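Local coordinates for DUF6844 domain-containing protein (Francisella tularensis subsp. tularensis, PDB 4QVR) that is of unknown function but carries a DUF6844 domain and is probably made with an N-terminal signal peptide, at residues 96-101 against 120-125; 151-156 against 271-276; 254-259 against 317-322; 311-316 against 428-433. All coordinates share one frame; numbering follows the deposited sequence. Where two conformers were deposited one is given.

Interactions 1, 2 and 3 all involve the three-stranded antiparallel sheet ordered 117-126, 264-273, 251-261, whereas interaction 4 belongs to the four-stranded sheet of the later part of the chain. Interaction 1 packs a helix on the first sheet, and its L98 CD2 comes within 3.5 Å of V259 CG2 in interaction 3. Interaction 2 brings a second helix to the middle strand, its centre about 18 Å from that of interaction 1. Interaction 3 links the two sheets and adjoins interaction 4, about 12 Å away between centres, where T256 OG1 bonds with G314 O (2.6 Å) and Y316 N. Interactions 2 and 4, about 27 Å apart between centres, do not touch.

Interaction 1: 96-101 against 120-125; sequences EILNDV and SAIGTA
L98 and I122 meet through matching first torsions, chi1 being -71° in both: CG of L98 and CG1 of I122 each lie opposite the carbonyl carbon of their own residue. The I122 chain then continues extended (chi2 172°), which carries its CD1 methyl from the strand to the surface of the helix. There CD1 sits 3.7 Å from L98 CB, near the root of the leucine, while closer to the strand the CG2 branch of I122 lies 4.0 Å from L98 CD1. The two side chains therefore slant past each other and touch at two levels. N99 adds a flank. Its CB is not directed at the strand, but the amide end comes back to it and meets the isoleucine chain at about a right angle, N99 CG standing 4.0 Å from I122 CD1. One methyl is thus shared between a leucine and an asparagine in a modest contact of purely van der Waals character. E95 and M102 of the same helix also touch I122, and L98 reaches on to F257 and V259 of strand 251-261. A121 and G123 hydrogen-bond through their backbones to V269 and I267 of the middle strand, while A121 packs against helix 134-159 on the other face. This is alpha/beta layering, with helix 94-108 lying on one face of a three-stranded antiparallel sheet.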
loop_
_atom_site.group_PDB
_atom_site.type_symbol
_atom_site.label_atom_id
_atom_site.label_comp_id
_atom_site.label_asym_id
_atom_site.label_seq_id
_atom_site.Cartn_x
_atom_site.Cartn_y
_atom_site.Cartn_z
ATOM N N GLU A 96 12.306 -6.547 14.121
ATOM C CA GLU A 96 12.391 -7.983 14.272
ATOM C C GLU A 96 11.047 -8.550 14.725
ATOM O O GLU A 96 10.652 -9.616 14.281
ATOM C CB GLU A 96 13.507 -8.325 15.254
ATOM C CG GLU A 96 14.902 -7.967 14.715
ATOM C CD GLU A 96 15.978 -7.881 15.812
ATOM O OE1 GLU A 96 15.636 -7.578 16.973
ATOM O OE2 GLU A 96 17.181 -8.090 15.508
ATOM N N ILE A 97 10.331 -7.840 15.588
ATOM C CA ILE A 97 9.027 -8.289 16.032
ATOM C C ILE A 97 8.119 -8.336 14.814
ATOM O O ILE A 97 7.504 -9.359 14.525
ATOM C CB ILE A 97 8.434 -7.349 17.063
ATOM C CG1 ILE A 97 9.254 -7.380 18.360
ATOM C CG2 ILE A 97 7.006 -7.756 17.395
ATOM C CD1 ILE A 97 8.944 -6.224 19.297
ATOM N N LEU A 98 8.074 -7.240 14.053
ATOM C CA LEU A 98 7.217 -7.177 12.866
ATOM C C LEU A 98 7.566 -8.204 11.768
ATOM O O LEU A 98 6.662 -8.787 11.150
ATOM C CB LEU A 98 7.213 -5.773 12.301
ATOM C CG LEU A 98 6.457 -4.765 13.150
ATOM C CD1 LEU A 98 6.655 -3.386 12.606
ATOM C CD2 LEU A 98 4.991 -5.091 13.171
ATOM N N ASN A 99 8.858 -8.370 11.472
ATOM C CA ASN A 99 9.274 -9.382 10.518
ATOM C C ASN A 99 8.831 -10.767 10.971
ATOM O O ASN A 99 8.395 -11.564 10.153
ATOM C CB ASN A 99 10.789 -9.363 10.300
ATOM C CG ASN A 99 11.228 -8.195 9.423
ATOM O OD1 ASN A 99 12.176 -7.494 9.749
ATOM N ND2 ASN A 99 10.501 -7.961 8.309
ATOM N N ASP A 100 8.961 -11.072 12.261
ATOM C CA ASP A 100 8.554 -12.389 12.755
ATOM C C ASP A 100 7.067 -12.597 12.590
ATOM O O ASP A 100 6.649 -13.609 12.030
ATOM C CB ASP A 100 8.937 -12.613 14.208
ATOM C CG ASP A 100 10.435 -12.776 14.406
ATOM O OD1 ASP A 100 11.170 -13.049 13.426
ATOM O OD2 ASP A 100 10.880 -12.658 15.571
ATOM N N VAL A 101 6.263 -11.646 13.046
ATOM C CA VAL A 101 4.822 -11.804 12.937
ATOM C C VAL A 101 4.351 -11.799 11.474
ATOM O O VAL A 101 3.410 -12.497 11.135
ATOM C CB VAL A 101 4.041 -10.769 13.760
ATOM C CG1 VAL A 101 4.432 -10.858 15.227
ATOM C CG2 VAL A 101 4.280 -9.380 13.235
ATOM N N SER A 120 6.290 -7.961 2.064
ATOM C CA SER A 120 6.084 -7.342 3.353
ATOM C C SER A 120 7.054 -6.147 3.525
ATOM O O SER A 120 8.147 -6.128 2.933
ATOM C CB SER A 120 6.231 -8.383 4.458
ATOM O OG SER A 120 7.517 -8.924 4.481
ATOM N N ALA A 121 6.621 -5.133 4.277
ATOM C CA ALA A 121 7.436 -3.935 4.543
ATOM C C ALA A 121 7.040 -3.283 5.840
ATOM O O ALA A 121 5.953 -3.439 6.341
ATOM C CB ALA A 121 7.330 -2.916 3.418
ATOM N N ILE A 122 7.975 -2.541 6.391
ATOM C CA ILE A 122 7.789 -1.904 7.649
ATOM C C ILE A 122 8.064 -0.442 7.490
ATOM O O ILE A 122 8.863 -0.069 6.666
ATOM C CB ILE A 122 8.824 -2.489 8.608
ATOM C CG1 ILE A 122 8.450 -3.924 8.932
ATOM C CG2 ILE A 122 8.998 -1.636 9.874
ATOM C CD1 ILE A 122 9.531 -4.639 9.719
ATOM N N GLY A 123 7.382 0.372 8.282
ATOM C CA GLY A 123 7.623 1.800 8.343
ATOM C C GLY A 123 7.569 2.140 9.831
ATOM O O GLY A 123 6.903 1.413 10.600
ATOM N N THR A 124 8.310 3.183 10.243
ATOM C CA THR A 124 8.355 3.654 11.644
ATOM C C THR A 124 8.363 5.187 11.738
ATOM O O THR A 124 8.879 5.869 10.871
ATOM C CB THR A 124 9.605 3.153 12.397
ATOM O OG1 THR A 124 10.791 3.744 11.834
ATOM C CG2 THR A 124 9.693 1.637 12.322
ATOM N N ALA A 125 7.827 5.711 12.830
ATOM C CA ALA A 125 7.740 7.146 13.046
ATOM C C ALA A 125 7.899 7.360 14.506
ATOM O O ALA A 125 7.554 6.474 15.275
ATOM C CB ALA A 125 6.399 7.680 12.600
#

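Interaction 2: 151-156 against 271-276; sequences AEYISF and VIYSDK
Y153 and Y273 are the nearest residues of the two segments, 8.8 Å apart between their CA atoms, the first from within helix 134-159 and the second from the last residue of strand 264-273. The setting is a helix packed on an antiparallel sheet at the point where its middle strand passes directly into another helix: the chain leaves the strand at Y273, and S274 takes the N-cap position of helix 275-285, its OG bonding to I277 N. With CG anti to the backbone N in both tyrosines (chi1 167° in Y153), the rings extend from helix and strand into the space between them. Their planes are nearly parallel, 14° apart, but the rings have slid past one another until they barely overlap, with centroids 5.4 Å apart. What lies over the Y273 ring is the phenol oxygen of its partner. Y153 OH hovers 3.3 Å above the ring plane, toward the rim, and is 3.4 Å from Y273 CE1. Behind it, Y153 CZ approaches Y273 CD1 to 3.8 Å. The same hydroxyl is hydrogen-bonded to N247 ND2, which ties down the end of Y153, while Y117 meets the Y153 ring edge-to-face. At its far end Y273 turns to its own segment: its OH donates to D275 OD1 at 2.9 Å, approaching from 37° above the carboxylate plane.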
loop_
_atom_site.group_PDB
_atom_site.type_symbol
_atom_site.label_atom_id
_atom_site.label_comp_id
_atom_site.label_asym_id
_atom_site.label_seq_id
_atom_site.Cartn_x
_atom_site.Cartn_y
_atom_site.Cartn_z
ATOM N N ALA A 151 7.149 -0.141 -3.777
ATOM C CA ALA A 151 8.395 0.102 -4.490
ATOM C C ALA A 151 9.190 -1.182 -4.660
ATOM O O ALA A 151 9.825 -1.399 -5.709
ATOM C CB ALA A 151 9.203 1.181 -3.766
ATOM N N GLU A 152 9.136 -2.053 -3.656
ATOM C CA GLU A 152 9.835 -3.341 -3.725
ATOM C C GLU A 152 9.213 -4.281 -4.747
ATOM O O GLU A 152 9.930 -5.022 -5.430
ATOM C CB GLU A 152 9.943 -3.970 -2.338
ATOM C CG GLU A 152 10.885 -3.134 -1.471
ATOM C CD GLU A 152 11.122 -3.683 -0.087
ATOM O OE1 GLU A 152 10.389 -4.598 0.347
ATOM O OE2 GLU A 152 12.050 -3.167 0.582
ATOM N N TYR A 153 7.891 -4.240 -4.858
ATOM C CA TYR A 153 7.176 -5.005 -5.872
ATOM C C TYR A 153 7.615 -4.529 -7.266
ATOM O O TYR A 153 7.960 -5.328 -8.100
ATOM C CB TYR A 153 5.655 -4.876 -5.718
ATOM C CG TYR A 153 4.917 -5.398 -6.921
ATOM C CD1 TYR A 153 4.791 -6.758 -7.153
ATOM C CD2 TYR A 153 4.342 -4.539 -7.830
ATOM C CE1 TYR A 153 4.132 -7.246 -8.284
ATOM C CE2 TYR A 153 3.688 -5.018 -8.953
ATOM C CZ TYR A 153 3.595 -6.367 -9.181
ATOM O OH TYR A 153 2.938 -6.821 -10.314
ATOM N N ILE A 154 7.636 -3.221 -7.500
ATOM C CA ILE A 154 8.063 -2.695 -8.795
ATOM C C ILE A 154 9.494 -3.094 -9.128
ATOM O O ILE A 154 9.794 -3.524 -10.246
ATOM C CB ILE A 154 7.879 -1.166 -8.850
ATOM C CG1 ILE A 154 6.374 -0.855 -8.827
ATOM C CG2 ILE A 154 8.505 -0.591 -10.122
ATOM C CD1 ILE A 154 6.055 0.608 -8.624
ATOM N N SER A 155 10.361 -2.988 -8.140
ATOM C CA SER A 155 11.762 -3.345 -8.285
ATOM C C SER A 155 11.904 -4.825 -8.664
ATOM O O SER A 155 12.709 -5.197 -9.497
ATOM C CB SER A 155 12.483 -3.064 -6.959
ATOM O OG SER A 155 13.872 -3.298 -7.058
ATOM N N PHE A 156 11.096 -5.654 -8.034
ATOM C CA PHE A 156 11.072 -7.080 -8.287
ATOM C C PHE A 156 10.575 -7.328 -9.717
ATOM O O PHE A 156 11.143 -8.118 -10.448
ATOM C CB PHE A 156 10.169 -7.745 -7.254
ATOM C CG PHE A 156 10.115 -9.214 -7.380
ATOM C CD1 PHE A 156 9.310 -9.804 -8.347
ATOM C CD2 PHE A 156 10.863 -10.018 -6.530
ATOM C CE1 PHE A 156 9.266 -11.178 -8.485
ATOM C CE2 PHE A 156 10.822 -11.398 -6.660
ATOM C CZ PHE A 156 10.025 -11.979 -7.643
ATOM N N VAL A 271 1.434 -7.440 1.659
ATOM C CA VAL A 271 0.688 -7.210 0.412
ATOM C C VAL A 271 0.738 -8.461 -0.508
ATOM O O VAL A 271 1.650 -9.289 -0.401
ATOM C CB VAL A 271 1.203 -5.984 -0.379
ATOM C CG1 VAL A 271 1.042 -4.667 0.407
ATOM C CG2 VAL A 271 2.653 -6.160 -0.848
ATOM N N ILE A 272 -0.281 -8.605 -1.366
ATOM C CA ILE A 272 -0.334 -9.674 -2.338
ATOM C C ILE A 272 -0.649 -9.033 -3.678
ATOM O O ILE A 272 -1.248 -7.977 -3.713
ATOM C CB ILE A 272 -1.469 -10.672 -2.071
ATOM C CG1 ILE A 272 -2.808 -9.953 -2.243
ATOM C CG2 ILE A 272 -1.276 -11.322 -0.725
ATOM C CD1 ILE A 272 -4.019 -10.784 -2.000
ATOM N N TYR A 273 -0.223 -9.665 -4.770
ATOM C CA TYR A 273 -0.551 -9.197 -6.098
ATOM C C TYR A 273 -1.586 -10.120 -6.707
ATOM O O TYR A 273 -1.458 -11.333 -6.604
ATOM C CB TYR A 273 0.653 -9.182 -7.041
ATOM C CG TYR A 273 0.215 -8.763 -8.433
ATOM C CD1 TYR A 273 -0.011 -7.441 -8.730
ATOM C CD2 TYR A 273 -0.018 -9.703 -9.437
ATOM C CE1 TYR A 273 -0.441 -7.044 -9.993
ATOM C CE2 TYR A 273 -0.427 -9.315 -10.706
ATOM C CZ TYR A 273 -0.650 -7.972 -10.969
ATOM O OH TYR A 273 -1.091 -7.560 -12.215
ATOM N N SER A 274 -2.569 -9.547 -7.390
ATOM C CA SER A 274 -3.609 -10.331 -8.049
ATOM C C SER A 274 -4.011 -9.734 -9.387
ATOM O O SER A 274 -4.497 -8.610 -9.429
ATOM C CB SER A 274 -4.863 -10.431 -7.167
ATOM O OG SER A 274 -5.997 -10.862 -7.940
ATOM N N ASP A 275 -3.803 -10.478 -10.474
ATOM C CA ASP A 275 -4.271 -10.044 -11.808
ATOM C C ASP A 275 -5.759 -9.789 -11.779
ATOM O O ASP A 275 -6.228 -8.813 -12.342
ATOM C CB ASP A 275 -4.002 -11.097 -12.889
ATOM C CG ASP A 275 -2.604 -11.020 -13.451
ATOM O OD1 ASP A 275 -2.107 -9.886 -13.683
ATOM O OD2 ASP A 275 -2.016 -12.096 -13.707
ATOM N N LYS A 276 -6.503 -10.656 -11.117
ATOM C CA LYS A 276 -7.956 -10.505 -11.061
ATOM C C LYS A 276 -8.347 -9.190 -10.423
ATOM O O LYS A 276 -9.221 -8.498 -10.934
ATOM C CB LYS A 276 -8.589 -11.686 -10.354
ATOM C CG LYS A 276 -8.333 -12.965 -11.128
ATOM C CD LYS A 276 -9.046 -14.172 -10.560
ATOM C CE LYS A 276 -8.866 -15.339 -11.514
ATOM N NZ LYS A 276 -9.529 -16.588 -11.050
#

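Interaction 3: 254-259 against 317-322; sequences IKTFVV and GIRVGF
Before R319 reaches across to T256, the chain passes G317, whose positive phi would press a CB against the preceding carbonyl oxygen and so suits a residue without a side chain. I318 follows and lends its backbone: I318 O accepts a 2.8 Å bond from R319 NH1, approached from above the carbonyl plane but lying close to the plane of the guanidinium. NH1 also bonds to Y316 O. The side chain of R319 is bent at chi2 (-68°), a kink that turns the guanidinium toward strand 251-261, with its edge presented to T256 and to two waters. Here an edge strand from each of two antiparallel sheets lies near the other, the two running roughly antiparallel (148° between N-to-C directions) with the segment axes 7.9 Å apart at the closest, and the arginine and its two waters bridge the gap between the strands. One water accepts from R319 NE at 3.0 Å and bonds to I254 O at 2.9 Å. The second accepts from both R319 NH2 (2.9 Å) and T256 N (3.0 Å). The direct link, R319 NH2 to T256 OG1 at 3.1 Å, is weak because the angle at the hydrogen is only 125°; T256 OG1 is held chiefly by G314 O and also by Y316 N. K255 N lies over one face of the guanidinium. Past the arginine, V320 turns to L252 of the opposing strand, and F322, poorly ordered, touches D69 and L73 of helix 67-78 while its carbonyl oxygen accepts from N74 ND2.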
loop_
_atom_site.group_PDB
_atom_site.type_symbol
_atom_site.label_atom_id
_atom_site.label_comp_id
_atom_site.label_asym_id
_atom_site.label_seq_id
_atom_site.Cartn_x
_atom_site.Cartn_y
_atom_site.Cartn_z
ATOM N N ILE A 254 -3.237 -6.949 2.675
ATOM C CA ILE A 254 -4.182 -7.925 3.208
ATOM C C ILE A 254 -4.167 -8.035 4.708
ATOM O O ILE A 254 -5.148 -8.494 5.278
ATOM C CB ILE A 254 -4.070 -9.303 2.548
ATOM C CG1 ILE A 254 -2.670 -9.871 2.693
ATOM C CG2 ILE A 254 -4.472 -9.204 1.072
ATOM C CD1 ILE A 254 -2.602 -11.291 2.189
ATOM N N LYS A 255 -3.090 -7.559 5.335
ATOM C CA LYS A 255 -2.960 -7.579 6.754
ATOM C C LYS A 255 -1.935 -6.540 7.189
ATOM O O LYS A 255 -0.903 -6.364 6.540
ATOM C CB LYS A 255 -2.424 -8.957 7.153
ATOM C CG LYS A 255 -2.335 -9.220 8.658
ATOM C CD LYS A 255 -3.730 -9.424 9.231
ATOM C CE LYS A 255 -3.716 -9.365 10.742
ATOM N NZ LYS A 255 -5.091 -9.389 11.270
ATOM N N THR A 256 -2.229 -5.818 8.272
ATOM C CA THR A 256 -1.289 -4.864 8.830
ATOM C C THR A 256 -1.120 -5.214 10.280
ATOM O O THR A 256 -1.994 -5.859 10.844
ATOM C CB THR A 256 -1.762 -3.426 8.726
ATOM O OG1 THR A 256 -3.120 -3.337 9.178
ATOM C CG2 THR A 256 -1.704 -2.961 7.290
ATOM N N PHE A 257 -0.004 -4.769 10.865
ATOM C CA PHE A 257 0.347 -5.008 12.263
ATOM C C PHE A 257 1.006 -3.766 12.860
ATOM O O PHE A 257 1.715 -3.044 12.155
ATOM C CB PHE A 257 1.401 -6.118 12.386
ATOM C CG PHE A 257 0.953 -7.451 11.878
ATOM C CD1 PHE A 257 0.294 -8.337 12.717
ATOM C CD2 PHE A 257 1.230 -7.838 10.587
ATOM C CE1 PHE A 257 -0.115 -9.574 12.259
ATOM C CE2 PHE A 257 0.827 -9.069 10.128
ATOM C CZ PHE A 257 0.148 -9.933 10.962
ATOM N N VAL A 258 0.791 -3.528 14.147
ATOM C CA VAL A 258 1.385 -2.359 14.797
ATOM C C VAL A 258 2.165 -2.758 16.033
ATOM O O VAL A 258 1.757 -3.647 16.764
ATOM C CB VAL A 258 0.333 -1.298 15.188
ATOM C CG1 VAL A 258 -0.686 -1.844 16.172
ATOM C CG2 VAL A 258 1.012 -0.071 15.776
ATOM N N VAL A 259 3.312 -2.114 16.230
ATOM C CA VAL A 259 4.127 -2.337 17.401
ATOM C C VAL A 259 4.655 -0.989 17.931
ATOM O O VAL A 259 5.058 -0.125 17.160
ATOM C CB VAL A 259 5.357 -3.229 17.105
ATOM C CG1 VAL A 259 6.183 -3.450 18.374
ATOM C CG2 VAL A 259 4.953 -4.565 16.582
ATOM N N GLY A 317 -4.851 1.184 6.300
ATOM C CA GLY A 317 -4.985 1.066 4.863
ATOM C C GLY A 317 -6.350 0.687 4.378
ATOM O O GLY A 317 -7.351 0.920 5.063
ATOM N N ILE A 318 -6.386 0.124 3.170
ATOM C CA ILE A 318 -7.621 -0.301 2.537
ATOM C C ILE A 318 -7.633 -1.812 2.362
ATOM O O ILE A 318 -6.583 -2.474 2.424
ATOM C CB ILE A 318 -7.816 0.389 1.170
ATOM C CG1 ILE A 318 -6.857 -0.144 0.101
ATOM C CG2 ILE A 318 -7.627 1.878 1.308
ATOM C CD1 ILE A 318 -7.296 -1.459 -0.499
ATOM N N ARG A 319 -8.832 -2.358 2.185
ATOM C CA ARG A 319 -9.013 -3.790 1.945
ATOM C C ARG A 319 -10.110 -3.952 0.933
ATOM O O ARG A 319 -11.002 -3.121 0.853
ATOM C CB ARG A 319 -9.473 -4.539 3.207
ATOM C CG ARG A 319 -8.541 -4.505 4.410
ATOM C CD ARG A 319 -7.240 -5.273 4.192
ATOM N NE ARG A 319 -6.482 -5.170 5.414
ATOM C CZ ARG A 319 -5.689 -4.166 5.731
ATOM N NH1 ARG A 319 -5.455 -3.177 4.878
ATOM N NH2 ARG A 319 -5.097 -4.169 6.914
ATOM N N VAL A 320 -10.064 -5.034 0.177
ATOM C CA VAL A 320 -11.120 -5.331 -0.742
ATOM C C VAL A 320 -11.856 -6.522 -0.195
ATOM O O VAL A 320 -11.252 -7.494 0.241
ATOM C CB VAL A 320 -10.623 -5.648 -2.160
ATOM C CG1 VAL A 320 -11.777 -6.105 -3.032
ATOM C CG2 VAL A 320 -9.970 -4.420 -2.776
ATOM N N GLY A 321 -13.175 -6.424 -0.209
ATOM C CA GLY A 321 -14.029 -7.505 0.232
ATOM C C GLY A 321 -15.157 -7.671 -0.767
ATOM O O GLY A 321 -15.255 -6.919 -1.754
ATOM N N PHE A 322 -16.020 -8.642 -0.491
ATOM C CA PHE A 322 -17.155 -8.968 -1.361
ATOM C C PHE A 322 -18.356 -9.247 -0.482
ATOM O O PHE A 322 -18.272 -10.071 0.420
ATOM C CB PHE A 322 -16.818 -10.182 -2.219
ATOM C CG PHE A 322 -15.589 -9.994 -3.081
ATOM C CD1 PHE A 322 -15.674 -9.359 -4.315
ATOM C CD2 PHE A 322 -14.344 -10.452 -2.656
ATOM C CE1 PHE A 322 -14.552 -9.194 -5.104
ATOM C CE2 PHE A 322 -13.222 -10.286 -3.442
ATOM C CZ PHE A 322 -13.320 -9.653 -4.670
HETATM O O HOH W 1 -6.714 -7.439 7.438
HETATM O O HOH W 2 -5.088 -5.869 9.281
#

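Interaction 4: 311-316 against 428-433; sequences DMMGDY and KRWRYK
M312 and W430 form the tight half of this contact. Both M312 and M313 are selenomethionines, at the start of a type I beta turn running from M312 to D315. M312 lies over one face of the indole: its CB is 3.4 Å from W430 CE2 and 3.6 Å from the centroid of the five-membered ring, 20° off the normal, a CH-pi contact. CG continues above the same ring, 3.7 Å from W430 CD1. Bends at chi2 (-84°) and chi3 keep the rest of the chain curled there, so that CE lies 3.8 Å from W430 NE1 while SE reaches the five-membered ring obliquely, 4.8 Å from its centroid. M313 approaches the other end of the indole and takes its edge, SE being 3.6 Å from W430 CH2 in a second Met-aromatic contact. The looser part begins here. M313 SE also touches Y432 CD2 at 3.7 Å, obliquely to a ring that is only partly buried. At the opposite end of the strand segment, K428 merely skirts the contact, and the solvent side is formed by R429 and R431. Around the buried half, M312 also packs on Y333 and V445, and M313 on Y134 of helix 134-159, while M313 O accepts from Q335 NE2. The turn thus lies against one face of the four-stranded sheet, spanning strands 424-433, 440-448 and 328-337, while R429, whose CB points away from the turn, makes a cation-pi contact with Y353 of helix 349-370.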
loop_
_atom_site.group_PDB
_atom_site.type_symbol
_atom_site.label_atom_id
_atom_site.label_comp_id
_atom_site.label_asym_id
_atom_site.label_seq_id
_atom_site.Cartn_x
_atom_site.Cartn_y
_atom_site.Cartn_z
ATOM N N ASP A 311 -9.183 -5.033 18.998
ATOM C CA ASP A 311 -9.025 -5.884 17.830
ATOM C C ASP A 311 -8.829 -5.091 16.547
ATOM O O ASP A 311 -8.390 -5.654 15.557
ATOM C CB ASP A 311 -10.237 -6.824 17.663
ATOM C CG ASP A 311 -10.394 -7.818 18.827
ATOM O OD1 ASP A 311 -9.361 -8.272 19.359
ATOM O OD2 ASP A 311 -11.559 -8.146 19.195
HETATM N N MSE A 312 -9.145 -3.796 16.554
HETATM C CA MSE A 312 -9.038 -2.983 15.347
HETATM C C MSE A 312 -7.836 -2.101 15.303
HETATM O O MSE A 312 -7.587 -1.442 14.289
HETATM C CB MSE A 312 -10.176 -1.985 15.306
HETATM C CG MSE A 312 -11.549 -2.572 15.568
HETATM SE SE MSE A 312 -12.311 -3.334 13.938
HETATM C CE MSE A 312 -11.877 -1.982 12.578
HETATM N N MSE A 313 -7.087 -2.049 16.397
HETATM C CA MSE A 313 -5.971 -1.126 16.497
HETATM C C MSE A 313 -4.888 -1.282 15.466
HETATM O O MSE A 313 -4.196 -0.298 15.133
HETATM C CB MSE A 313 -5.321 -1.266 17.863
HETATM C CG MSE A 313 -6.154 -0.599 18.943
HETATM SE SE MSE A 313 -5.926 1.379 18.946
HETATM C CE MSE A 313 -4.215 1.348 19.932
ATOM N N GLY A 314 -4.742 -2.498 14.943
ATOM C CA GLY A 314 -3.670 -2.807 13.998
ATOM C C GLY A 314 -4.031 -2.693 12.560
ATOM O O GLY A 314 -3.179 -2.873 11.707
ATOM N N ASP A 315 -5.299 -2.374 12.302
ATOM C CA ASP A 315 -5.838 -2.216 10.978
ATOM C C ASP A 315 -5.611 -0.819 10.370
ATOM O O ASP A 315 -6.192 0.190 10.802
ATOM C CB ASP A 315 -7.325 -2.486 11.001
ATOM C CG ASP A 315 -7.663 -3.956 11.314
ATOM O OD1 ASP A 315 -6.862 -4.863 10.958
ATOM O OD2 ASP A 315 -8.770 -4.196 11.883
ATOM N N TYR A 316 -4.786 -0.802 9.330
ATOM C CA TYR A 316 -4.447 0.384 8.573
ATOM C C TYR A 316 -4.643 0.116 7.062
ATOM O O TYR A 316 -4.613 -1.056 6.602
ATOM C CB TYR A 316 -2.996 0.751 8.862
ATOM C CG TYR A 316 -2.815 1.390 10.206
ATOM C CD1 TYR A 316 -2.717 0.625 11.351
ATOM C CD2 TYR A 316 -2.771 2.769 10.337
ATOM C CE1 TYR A 316 -2.570 1.221 12.596
ATOM C CE2 TYR A 316 -2.628 3.366 11.583
ATOM C CZ TYR A 316 -2.541 2.577 12.703
ATOM O OH TYR A 316 -2.412 3.149 13.949
ATOM N N LYS A 428 -18.488 0.972 10.678
ATOM C CA LYS A 428 -18.014 0.563 11.988
ATOM C C LYS A 428 -17.371 1.743 12.680
ATOM O O LYS A 428 -16.742 2.579 12.046
ATOM C CB LYS A 428 -16.988 -0.570 11.826
ATOM C CG LYS A 428 -16.384 -1.146 13.099
ATOM C CD LYS A 428 -17.379 -1.915 13.936
ATOM C CE LYS A 428 -16.672 -2.558 15.125
ATOM N NZ LYS A 428 -17.638 -3.207 16.053
ATOM N N ARG A 429 -17.569 1.816 13.983
ATOM C CA ARG A 429 -16.983 2.852 14.818
ATOM C C ARG A 429 -16.559 2.100 16.069
ATOM O O ARG A 429 -17.216 1.138 16.456
ATOM C CB ARG A 429 -18.003 3.942 15.122
ATOM C CG ARG A 429 -18.435 4.715 13.877
ATOM C CD ARG A 429 -19.863 5.216 13.966
ATOM N NE ARG A 429 -20.055 6.344 14.865
ATOM C CZ ARG A 429 -20.142 7.615 14.476
ATOM N NH1 ARG A 429 -20.333 8.570 15.382
ATOM N NH2 ARG A 429 -20.046 7.941 13.184
ATOM N N TRP A 430 -15.425 2.473 16.640
ATOM C CA TRP A 430 -14.929 1.833 17.844
ATOM C C TRP A 430 -14.098 2.819 18.652
ATOM O O TRP A 430 -13.694 3.863 18.162
ATOM C CB TRP A 430 -14.112 0.592 17.505
ATOM C CG TRP A 430 -12.947 0.864 16.587
ATOM C CD1 TRP A 430 -12.962 0.834 15.221
ATOM C CD2 TRP A 430 -11.595 1.184 16.967
ATOM N NE1 TRP A 430 -11.713 1.121 14.715
ATOM C CE2 TRP A 430 -10.852 1.335 15.768
ATOM C CE3 TRP A 430 -10.943 1.342 18.186
ATOM C CZ2 TRP A 430 -9.498 1.642 15.769
ATOM C CZ3 TRP A 430 -9.596 1.662 18.185
ATOM C CH2 TRP A 430 -8.883 1.799 16.978
ATOM N N ARG A 431 -13.816 2.435 19.878
ATOM C CA ARG A 431 -13.136 3.270 20.822
ATOM C C ARG A 431 -12.276 2.384 21.692
ATOM O O ARG A 431 -12.696 1.317 22.144
ATOM C CB ARG A 431 -14.208 3.961 21.658
ATOM C CG ARG A 431 -13.732 4.879 22.764
ATOM C CD ARG A 431 -14.927 5.442 23.506
ATOM N NE ARG A 431 -14.546 6.159 24.724
ATOM C CZ ARG A 431 -14.174 5.552 25.844
ATOM N NH1 ARG A 431 -13.849 6.267 26.913
ATOM N NH2 ARG A 431 -14.101 4.222 25.895
ATOM N N TYR A 432 -11.062 2.818 21.924
ATOM C CA TYR A 432 -10.172 2.041 22.717
ATOM C C TYR A 432 -9.343 2.945 23.608
ATOM O O TYR A 432 -8.619 3.809 23.128
ATOM C CB TYR A 432 -9.289 1.191 21.808
ATOM C CG TYR A 432 -8.285 0.354 22.574
ATOM C CD1 TYR A 432 -8.711 -0.626 23.455
ATOM C CD2 TYR A 432 -6.916 0.546 22.410
ATOM C CE1 TYR A 432 -7.809 -1.387 24.165
ATOM C CE2 TYR A 432 -5.997 -0.213 23.117
ATOM C CZ TYR A 432 -6.451 -1.185 23.990
ATOM O OH TYR A 432 -5.559 -1.964 24.693
ATOM N N LYS A 433 -9.488 2.778 24.909
ATOM C CA LYS A 433 -8.695 3.554 25.854
ATOM C C LYS A 433 -7.387 2.809 25.990
ATOM O O LYS A 433 -7.390 1.607 26.224
ATOM C CB LYS A 433 -9.384 3.677 27.200
ATOM C CG LYS A 433 -8.707 4.688 28.113
ATOM C CD LYS A 433 -9.588 5.100 29.276
ATOM C CE LYS A 433 -8.981 6.299 29.994
ATOM N NZ LYS A 433 -9.876 6.895 31.031
#